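Local coordinates for rieske iron-sulfur protein soxF (Sulfolobus acidocaldarius, PDB 1JM1) that carries a Rieske-type [2Fe-2S] cluster and probably passes electrons along the respiratory chain of this archaeon, at residues P149-D154 against V165-P170; G6-P11 against G70-I75; F45-Q50 against F88-V93; A36-D41 against D183-D188. All coordinates share one frame; numbering follows the deposited sequence.

Interaction 1. Residues P149-D154 against V165-P170; sequences PIVILD and VGTNAP
A classic beta bulge marks this hairpin: I152 on strand 151-155 faces two residues at once, V165 and G166, on the antiparallel strand 161-167. Both grip its backbone. I152 N donates to G166 O at 2.8 Å, approaching from above the carbonyl plane, while I152 O accepts a straighter bond from V165 N, with an N-H...O angle of 169°. In the modelled conformer, one of two, I152 CG2 meets V165 CG2 at 3.9 Å and crosses that side chain at about a right angle. D154 CB lies against V165 CG1, its carboxylate turned to a salt bridge with R12.

In the other direction V151 and T167 form a non-hydrogen-bonded pair, CA atoms 4.4 Å apart. Strand 161-167 is the middle of a three-stranded antiparallel sheet, with strand 13-17 along its other edge; the backbone of V151 in turn ties the hairpin to strand 87-91.

Past T167 a side chain takes over the pairing. N168 N still donates to I150 O, in the carbonyl plane, but I150 N finds its acceptor in N168 OD1 at 2.8 Å, so the carboxamide replaces a backbone carbonyl. N168 CG sits between its own N and carbonyl carbon (chi1 66°), which folds the amide back against I150. Its ND2 lies 3.7 Å from I150 CD1 and bonds to N62 OD1, fixing the amide's rotation. T167 OG1 ties down A169 O, and P149 CG touches P170 O at 3.4 Å.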
# COMPACT_ATOMS: atom_id res chain seq x y z
N PRO A 149 6.46 -0.07 -2.52
CA PRO A 149 5.85 1.18 -2.99
C PRO A 149 4.59 1.56 -2.22
O PRO A 149 3.76 0.71 -1.86
CB PRO A 149 5.57 0.89 -4.47
CG PRO A 149 6.65 -0.10 -4.83
CD PRO A 149 6.75 -1.00 -3.60
N ILE A 150 4.47 2.86 -2.01
CA ILE A 150 3.33 3.51 -1.40
C ILE A 150 2.40 4.03 -2.49
O ILE A 150 2.85 4.63 -3.47
CB ILE A 150 3.77 4.67 -0.46
CG1 ILE A 150 4.58 4.09 0.69
CG2 ILE A 150 2.60 5.50 0.01
CD1 ILE A 150 5.33 5.15 1.51
N VAL A 151 1.10 3.83 -2.28
CA VAL A 151 0.06 4.42 -3.10
C VAL A 151 -0.36 5.72 -2.39
O VAL A 151 -0.82 5.71 -1.24
CB VAL A 151 -1.12 3.47 -3.27
CG1 VAL A 151 -2.23 4.17 -4.09
CG2 VAL A 151 -0.68 2.18 -3.94
N ILE A 152 -0.18 6.83 -3.09
CA ILE A 152 -0.51 8.16 -2.56
C ILE A 152 -2.03 8.31 -2.60
O ILE A 152 -2.65 8.02 -3.62
CB ILE A 152 0.23 9.23 -3.34
CG1 ILE A 152 1.74 8.94 -3.34
CG2 ILE A 152 -0.12 10.62 -2.76
CD1 ILE A 152 2.38 9.73 -4.47
N LEU A 153 -2.61 8.73 -1.47
CA LEU A 153 -4.02 8.91 -1.32
C LEU A 153 -4.38 10.36 -1.16
O LEU A 153 -3.60 11.18 -0.67
CB LEU A 153 -4.50 8.14 -0.08
CG LEU A 153 -4.22 6.64 -0.05
CD1 LEU A 153 -4.70 6.06 1.29
CD2 LEU A 153 -4.86 5.92 -1.23
N ASP A 154 -5.62 10.66 -1.50
CA ASP A 154 -6.24 11.98 -1.30
C ASP A 154 -7.65 11.72 -0.74
O ASP A 154 -8.47 11.04 -1.38
CB ASP A 154 -6.29 12.75 -2.59
CG ASP A 154 -6.83 14.15 -2.48
OD1 ASP A 154 -6.80 14.71 -1.38
OD2 ASP A 154 -7.15 14.75 -3.52
N VAL A 165 -4.16 8.41 -6.05
CA VAL A 165 -3.74 9.46 -7.00
C VAL A 165 -2.33 9.32 -7.52
O VAL A 165 -1.94 10.09 -8.40
CB VAL A 165 -3.99 10.87 -6.41
CG1 VAL A 165 -5.47 11.06 -6.13
CG2 VAL A 165 -3.13 11.12 -5.17
N GLY A 166 -1.53 8.40 -6.99
CA GLY A 166 -0.21 8.18 -7.55
C GLY A 166 0.50 7.09 -6.76
O GLY A 166 -0.08 6.47 -5.90
N THR A 167 1.78 6.88 -7.10
CA THR A 167 2.66 6.03 -6.30
C THR A 167 3.98 6.73 -6.14
O THR A 167 4.33 7.60 -6.93
CB THR A 167 2.86 4.62 -6.88
OG1 THR A 167 3.63 4.69 -8.08
CG2 THR A 167 1.53 3.95 -7.19
N ASN A 168 4.74 6.34 -5.12
CA ASN A 168 6.06 6.93 -4.91
C ASN A 168 7.16 6.22 -5.68
O ASN A 168 8.30 6.71 -5.72
CB ASN A 168 6.45 7.01 -3.44
CG ASN A 168 6.64 5.65 -2.78
OD1 ASN A 168 6.24 4.62 -3.35
ND2 ASN A 168 7.20 5.65 -1.59
N ALA A 169 6.85 5.09 -6.34
CA ALA A 169 7.85 4.23 -6.97
C ALA A 169 7.17 3.32 -7.92
O ALA A 169 5.95 3.01 -7.77
CB ALA A 169 8.56 3.44 -5.89
N PRO A 170 7.89 2.75 -8.87
CA PRO A 170 7.35 1.66 -9.71
C PRO A 170 7.13 0.41 -8.87
O PRO A 170 7.89 0.09 -7.95
CB PRO A 170 8.50 1.41 -10.72
CG PRO A 170 9.74 1.85 -9.98
CD PRO A 170 9.30 3.06 -9.20

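Interaction 2. Residues G6-P11 against G70-I75; sequences GLAGFP and GPLGQI
L72 sets its branch carbon and two methyls against three side chains of one turn, L7, A8 and F10. Its chain is extended past the branch (chi2 172°) and CG points opposite the carbonyl carbon (chi1 -68°), a shape that carries the fork straight across to the other segment. There the branches divide. CD1 meets F10 CE1 at 3.6 Å, coming obliquely to the ring, and CD2 lies 3.9 Å from L7 CB with L7 CD1 close behind. Between them, L72 CG rests on A8 CB at 3.9 Å. P71, which follows a cis peptide, adds its CG against the same A8 methyl in the modelled conformer, one of two.

What presents those three side chains is a type I' turn from L7 to F10, closed by F10 N donating to L7 O at 3.0 Å. With phi positive, a side chain at G9 would collide with the carbonyl oxygen of A8.

The contact is purely apolar and lies toward the surface. It joins the loop leading into strand 13-17 to the one between strands 59-61 and 77-79, over the hairpin: L7 and L72 both reach I152 of strand 151-155, and L7 also lies against V165 of strand 161-167.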
# COMPACT_ATOMS: atom_id res chain seq x y z
N GLY A 6 -5.14 12.43 -11.36
CA GLY A 6 -4.32 12.26 -10.19
C GLY A 6 -3.05 13.04 -10.24
O GLY A 6 -2.99 14.14 -10.85
N LEU A 7 -1.97 12.60 -9.59
CA LEU A 7 -0.70 13.29 -9.61
C LEU A 7 0.15 12.81 -10.76
O LEU A 7 0.27 11.63 -11.03
CB LEU A 7 0.05 13.02 -8.33
CG LEU A 7 -0.59 13.44 -7.00
CD1 LEU A 7 0.19 12.87 -5.82
CD2 LEU A 7 -0.75 14.98 -7.05
N ALA A 8 0.76 13.81 -11.43
CA ALA A 8 1.86 13.56 -12.37
C ALA A 8 1.47 12.49 -13.39
O ALA A 8 2.27 11.64 -13.75
CB ALA A 8 3.13 13.24 -11.68
N GLY A 9 0.26 12.57 -13.94
CA GLY A 9 -0.18 11.73 -15.03
C GLY A 9 -0.97 10.46 -14.62
O GLY A 9 -1.48 9.78 -15.50
N PHE A 10 -1.02 10.17 -13.34
CA PHE A 10 -1.80 9.07 -12.82
C PHE A 10 -3.27 9.39 -12.85
O PHE A 10 -3.66 10.58 -12.79
CB PHE A 10 -1.43 8.74 -11.41
CG PHE A 10 -0.23 7.83 -11.23
CD1 PHE A 10 1.06 8.28 -11.32
CD2 PHE A 10 -0.42 6.49 -10.92
CE1 PHE A 10 2.12 7.47 -11.12
CE2 PHE A 10 0.68 5.67 -10.68
CZ PHE A 10 1.95 6.16 -10.78
N PRO A 11 -4.14 8.38 -12.85
CA PRO A 11 -5.59 8.59 -12.67
C PRO A 11 -5.91 8.88 -11.24
O PRO A 11 -5.17 8.54 -10.30
CB PRO A 11 -6.18 7.27 -13.11
CG PRO A 11 -5.10 6.25 -12.86
CD PRO A 11 -3.81 6.95 -13.00
N GLY A 70 10.69 14.74 -10.05
CA GLY A 70 9.54 15.41 -9.35
C GLY A 70 8.43 15.50 -10.36
O GLY A 70 8.70 15.32 -11.57
N PRO A 71 7.17 15.68 -9.95
CA PRO A 71 6.80 15.92 -8.56
C PRO A 71 6.73 14.69 -7.72
O PRO A 71 6.87 14.83 -6.48
CB PRO A 71 5.38 16.61 -8.69
CG PRO A 71 4.96 16.26 -10.03
CD PRO A 71 6.11 15.92 -10.93
N LEU A 72 6.47 13.47 -8.24
CA LEU A 72 6.32 12.30 -7.34
C LEU A 72 7.60 12.03 -6.57
O LEU A 72 7.54 11.60 -5.42
CB LEU A 72 5.83 11.07 -8.11
CG LEU A 72 4.44 11.17 -8.63
CD1 LEU A 72 4.10 10.00 -9.54
CD2 LEU A 72 3.43 11.18 -7.45
N GLY A 73 8.75 12.28 -7.19
CA GLY A 73 10.02 12.10 -6.52
C GLY A 73 10.34 13.18 -5.50
O GLY A 73 11.29 13.03 -4.73
N GLN A 74 9.58 14.27 -5.48
CA GLN A 74 9.82 15.36 -4.55
C GLN A 74 9.01 15.23 -3.29
O GLN A 74 9.16 16.01 -2.35
CB GLN A 74 9.57 16.69 -5.25
CG GLN A 74 10.06 17.87 -4.44
CD GLN A 74 10.11 19.15 -5.25
OE1 GLN A 74 9.40 19.25 -6.29
NE2 GLN A 74 10.86 20.14 -4.77
N ILE A 75 8.11 14.26 -3.21
CA ILE A 75 7.31 14.05 -1.99
C ILE A 75 8.28 13.59 -0.89
O ILE A 75 9.00 12.60 -1.04
CB ILE A 75 6.21 13.02 -2.24
CG1 ILE A 75 5.20 13.58 -3.25
CG2 ILE A 75 5.54 12.63 -0.95
CD1 ILE A 75 4.20 12.52 -3.74

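Interaction 3. Residues F45-Q50 against F88-V93; sequences FLVDLQ and FAFSDV
F45 and F90 face each other as an antiparallel hydrogen-bonded pair, F45 N to F90 O at 2.9 Å and F90 N back to F45 O. V47 and F88 repeat the pattern, with V47 N donating to F88 O at 2.8 Å. Between them L46 and A89 form the non-hydrogen-bonded pair, their side chains on the other face.

With chi1 at 64° the F45 ring leans over its own backbone and reaches the neighbouring strand. CZ lands 3.8 Å from F90 CB; the two rings, 28° apart in plane, are slid so far that they barely overlap. V47 CG1 meets the edge of the F90 ring, and L49 CD1 approaches F88 CD1 at 3.6 Å. A leucine in place of F45 would probably leave F90 CB and D92 without their aromatic neighbour and open a gap beside F34.

Farther out, D92 OD2 is held by Q100, while D48 caps helix 49-53 through A51 N and also takes T86 OG1. S91 OG accepts from V93 N in an ST turn. Strands 32-36, 43-48 and 87-91 make up one antiparallel sheet of the beta-sandwich base of the Rieske fold, and beyond strand 87-91, with two residues between, comes C94, the first of the cluster-binding residues in the sequence.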
# COMPACT_ATOMS: atom_id res chain seq x y z
N PHE A 45 -3.32 -2.33 -1.11
CA PHE A 45 -4.21 -2.30 0.05
C PHE A 45 -4.12 -0.97 0.74
O PHE A 45 -3.04 -0.40 0.89
CB PHE A 45 -3.92 -3.47 1.00
CG PHE A 45 -2.56 -3.47 1.63
CD1 PHE A 45 -2.34 -2.93 2.87
CD2 PHE A 45 -1.47 -4.00 0.96
CE1 PHE A 45 -1.08 -2.88 3.41
CE2 PHE A 45 -0.19 -3.94 1.50
CZ PHE A 45 0.00 -3.40 2.73
N LEU A 46 -5.26 -0.53 1.26
CA LEU A 46 -5.35 0.49 2.28
C LEU A 46 -5.13 -0.16 3.61
O LEU A 46 -5.54 -1.29 3.84
CB LEU A 46 -6.77 1.17 2.37
CG LEU A 46 -7.43 1.80 1.25
CD1 LEU A 46 -8.80 2.40 1.66
CD2 LEU A 46 -6.62 2.97 0.70
N VAL A 47 -4.53 0.59 4.54
CA VAL A 47 -4.41 0.14 5.93
C VAL A 47 -4.59 1.33 6.83
O VAL A 47 -4.00 2.40 6.60
CB VAL A 47 -3.09 -0.58 6.17
CG1 VAL A 47 -1.84 0.25 5.85
CG2 VAL A 47 -3.03 -1.14 7.61
N ASP A 48 -5.41 1.16 7.87
CA ASP A 48 -5.52 2.14 8.94
C ASP A 48 -4.49 1.76 9.95
O ASP A 48 -4.63 0.78 10.71
CB ASP A 48 -6.91 2.22 9.51
CG ASP A 48 -7.00 3.31 10.59
OD1 ASP A 48 -6.06 3.56 11.31
OD2 ASP A 48 -8.14 3.81 10.79
N LEU A 49 -3.34 2.50 9.98
CA LEU A 49 -2.24 2.12 10.83
C LEU A 49 -2.56 2.30 12.29
O LEU A 49 -1.92 1.60 13.13
CB LEU A 49 -0.95 2.80 10.46
CG LEU A 49 -0.29 2.35 9.14
CD1 LEU A 49 0.98 3.12 8.86
CD2 LEU A 49 0.07 0.86 9.16
N GLN A 50 -3.47 3.16 12.67
CA GLN A 50 -3.86 3.28 14.09
C GLN A 50 -4.73 2.11 14.50
O GLN A 50 -4.53 1.55 15.58
CB GLN A 50 -4.55 4.65 14.29
CG GLN A 50 -5.04 4.82 15.75
CD GLN A 50 -5.55 6.26 15.96
OE1 GLN A 50 -5.14 6.78 16.95
NE2 GLN A 50 -6.46 6.73 15.20
N PHE A 88 -3.29 4.84 5.09
CA PHE A 88 -2.19 4.76 4.15
C PHE A 88 -2.50 3.64 3.15
O PHE A 88 -3.45 2.86 3.35
CB PHE A 88 -0.87 4.46 4.89
CG PHE A 88 -0.51 5.54 5.88
CD1 PHE A 88 -1.02 5.53 7.16
CD2 PHE A 88 0.31 6.58 5.50
CE1 PHE A 88 -0.70 6.52 8.07
CE2 PHE A 88 0.65 7.59 6.38
CZ PHE A 88 0.15 7.52 7.67
N ALA A 89 -1.68 3.51 2.13
CA ALA A 89 -1.84 2.44 1.16
C ALA A 89 -0.51 2.06 0.55
O ALA A 89 0.39 2.88 0.38
CB ALA A 89 -2.82 2.87 0.06
N PHE A 90 -0.42 0.78 0.16
CA PHE A 90 0.80 0.20 -0.38
C PHE A 90 0.44 -0.71 -1.54
O PHE A 90 -0.64 -1.31 -1.61
CB PHE A 90 1.53 -0.61 0.68
CG PHE A 90 2.02 0.20 1.87
CD1 PHE A 90 1.19 0.46 2.93
CD2 PHE A 90 3.32 0.72 1.86
CE1 PHE A 90 1.61 1.25 3.98
CE2 PHE A 90 3.76 1.48 2.93
CZ PHE A 90 2.92 1.74 3.96
N SER A 91 1.45 -0.94 -2.41
CA SER A 91 1.39 -2.07 -3.33
C SER A 91 1.33 -3.38 -2.54
O SER A 91 1.95 -3.54 -1.50
CB SER A 91 2.65 -2.07 -4.19
OG SER A 91 2.67 -3.19 -5.08
N ASP A 92 0.58 -4.35 -3.11
CA ASP A 92 0.50 -5.69 -2.57
C ASP A 92 1.42 -6.67 -3.28
O ASP A 92 1.25 -7.88 -3.09
CB ASP A 92 -0.93 -6.19 -2.57
CG ASP A 92 -1.16 -7.42 -1.76
OD1 ASP A 92 -0.53 -7.48 -0.64
OD2 ASP A 92 -1.95 -8.30 -2.14
N VAL A 93 2.37 -6.20 -4.07
CA VAL A 93 3.32 -7.05 -4.81
C VAL A 93 4.72 -6.83 -4.25
O VAL A 93 5.26 -5.71 -4.27
CB VAL A 93 3.24 -6.81 -6.31
CG1 VAL A 93 4.25 -7.75 -7.02
CG2 VAL A 93 1.84 -6.98 -6.87

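Interaction 4. Residues A36-D41 against D183-D188; sequences AYPLTD and DNLLYD
D41 lays its carboxylate beside the Y187 ring with the two planes only 7° apart, OD2 standing 3.5 Å from Y187 CD1, oblique to the ring. On the other flat group, one face of Y37 carries P38 CB, 3.8 Å above the plane and over its centre, the two residues being joined by a cis peptide.

P38 also turns toward the partner segment. Its CG touches L185 CD2 at 3.7 Å and lies against N184 O. With a glycine in place of P38, the cover on Y37 and the mate of L185 CD2 would be gone, and the peptide would probably be released from its cis form. L39 follows with CD1 packed over a run of carbonyls, closest to L186 O at 3.4 Å.

A water joins the acidic end of the contact to the backbone. It accepts from D188 N at 2.9 Å and lies within bonding distance of D41 OD1 and L186 O, the latter also taken by R178. The D41 carboxylate thus turns one oxygen to the water and the other to Y187.

The contact joins the loop between strands 32-36 and 43-48 to the 3-10 segment 183-185 and the residues just after it, in the long loop between strands 161-167 and 202-203. N184 ties this part of the loop back to its beginning at A169 and Y171, and Y37 reaches the chain just ahead of strand 13-17.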
# COMPACT_ATOMS: atom_id res chain seq x y z
N ALA A 36 -7.31 -2.41 -6.59
CA ALA A 36 -6.31 -2.44 -7.67
C ALA A 36 -6.10 -1.04 -8.17
O ALA A 36 -7.06 -0.25 -8.27
CB ALA A 36 -6.76 -3.31 -8.83
N TYR A 37 -4.85 -0.69 -8.48
CA TYR A 37 -4.54 0.66 -8.92
C TYR A 37 -3.10 0.74 -9.41
O TYR A 37 -2.22 0.15 -8.77
CB TYR A 37 -4.63 1.64 -7.71
CG TYR A 37 -4.31 3.08 -8.07
CD1 TYR A 37 -5.25 3.90 -8.68
CD2 TYR A 37 -3.03 3.59 -7.82
CE1 TYR A 37 -4.93 5.20 -9.03
CE2 TYR A 37 -2.72 4.89 -8.19
CZ TYR A 37 -3.70 5.69 -8.80
OH TYR A 37 -3.33 6.97 -9.14
N PRO A 38 -2.82 1.54 -10.45
CA PRO A 38 -3.77 2.23 -11.32
C PRO A 38 -4.47 1.39 -12.33
O PRO A 38 -5.40 1.89 -12.97
CB PRO A 38 -2.89 3.33 -11.97
CG PRO A 38 -1.51 2.66 -12.04
CD PRO A 38 -1.41 1.91 -10.76
N LEU A 39 -4.04 0.13 -12.55
CA LEU A 39 -4.63 -0.79 -13.44
C LEU A 39 -5.28 -1.92 -12.71
O LEU A 39 -4.90 -2.27 -11.59
CB LEU A 39 -3.60 -1.37 -14.44
CG LEU A 39 -2.76 -0.33 -15.23
CD1 LEU A 39 -1.81 -1.13 -16.11
CD2 LEU A 39 -3.56 0.70 -15.97
N THR A 40 -6.24 -2.56 -13.34
CA THR A 40 -7.05 -3.59 -12.66
C THR A 40 -6.27 -4.69 -12.20
O THR A 40 -6.67 -5.41 -11.24
CB THR A 40 -8.25 -4.09 -13.53
OG1 THR A 40 -7.59 -4.73 -14.55
CG2 THR A 40 -9.05 -2.90 -13.91
N ASP A 41 -5.14 -5.09 -12.75
CA ASP A 41 -4.33 -6.25 -12.30
C ASP A 41 -3.17 -5.98 -11.35
O ASP A 41 -2.27 -6.81 -11.15
CB ASP A 41 -3.69 -6.79 -13.69
CG ASP A 41 -2.70 -5.88 -14.47
OD1 ASP A 41 -2.10 -4.76 -14.33
OD2 ASP A 41 -2.17 -6.12 -15.70
N ASP A 183 5.50 4.21 -14.94
CA ASP A 183 5.53 2.90 -15.58
C ASP A 183 4.53 1.93 -14.95
O ASP A 183 4.30 0.86 -15.52
CB ASP A 183 6.94 2.35 -15.61
CG ASP A 183 7.83 3.04 -16.62
OD1 ASP A 183 7.30 3.76 -17.53
OD2 ASP A 183 9.05 2.84 -16.48
N ASN A 184 3.94 2.27 -13.83
CA ASN A 184 2.83 1.48 -13.29
C ASN A 184 1.60 1.56 -14.19
O ASN A 184 0.71 0.71 -14.07
CB ASN A 184 2.50 1.91 -11.88
CG ASN A 184 3.61 1.55 -10.93
OD1 ASN A 184 4.38 0.63 -11.20
ND2 ASN A 184 3.67 2.23 -9.78
N LEU A 185 1.56 2.51 -15.10
CA LEU A 185 0.47 2.61 -16.08
C LEU A 185 0.66 1.67 -17.24
O LEU A 185 -0.24 1.58 -18.09
CB LEU A 185 0.35 4.07 -16.56
CG LEU A 185 0.02 5.08 -15.44
CD1 LEU A 185 0.28 6.50 -15.94
CD2 LEU A 185 -1.40 4.91 -14.96
N LEU A 186 1.80 1.00 -17.37
CA LEU A 186 2.00 0.03 -18.42
C LEU A 186 1.31 -1.30 -18.09
O LEU A 186 1.39 -1.78 -16.96
CB LEU A 186 3.49 -0.22 -18.62
CG LEU A 186 4.29 1.03 -19.02
CD1 LEU A 186 5.76 0.66 -19.02
CD2 LEU A 186 3.88 1.57 -20.40
N TYR A 187 0.69 -1.88 -19.07
CA TYR A 187 0.06 -3.20 -18.97
C TYR A 187 1.11 -4.26 -19.18
O TYR A 187 1.75 -4.40 -20.21
CB TYR A 187 -1.03 -3.31 -20.05
CG TYR A 187 -1.68 -4.69 -20.05
CD1 TYR A 187 -2.52 -5.15 -19.04
CD2 TYR A 187 -1.43 -5.51 -21.12
CE1 TYR A 187 -3.10 -6.39 -19.06
CE2 TYR A 187 -1.99 -6.79 -21.17
CZ TYR A 187 -2.78 -7.15 -20.12
OH TYR A 187 -3.34 -8.40 -20.25
N ASP A 188 1.25 -5.14 -18.19
CA ASP A 188 2.11 -6.32 -18.23
C ASP A 188 1.25 -7.52 -18.02
O ASP A 188 0.73 -7.72 -16.92
CB ASP A 188 3.13 -6.24 -17.11
CG ASP A 188 4.15 -7.38 -17.17
OD1 ASP A 188 3.94 -8.34 -17.93
OD2 ASP A 188 5.14 -7.29 -16.37
O HOH W 1 0.45 -4.03 -15.59

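Interaction 1 is the hub. Its V165 O bonds to L7 N of interaction 2 at 2.8 Å, its V151 N to A89 O of interaction 3 at 2.9 Å, and its A169 O to N184 ND2 of interaction 4 at 3.1 Å. Interactions 2 and 4 meet through P11 O and Y37 OH, 2.7 Å apart. Interactions 2 and 3 stay apart, their nearest atoms about 10 Å from each other, with the hairpin of interaction 1 bridging them. Interactions 1 and 3 come nearest the cluster: the side chain of D92 lies about 10 Å from it and that of P149 about 11 Å. Interactions 2 and 4 lie away from it.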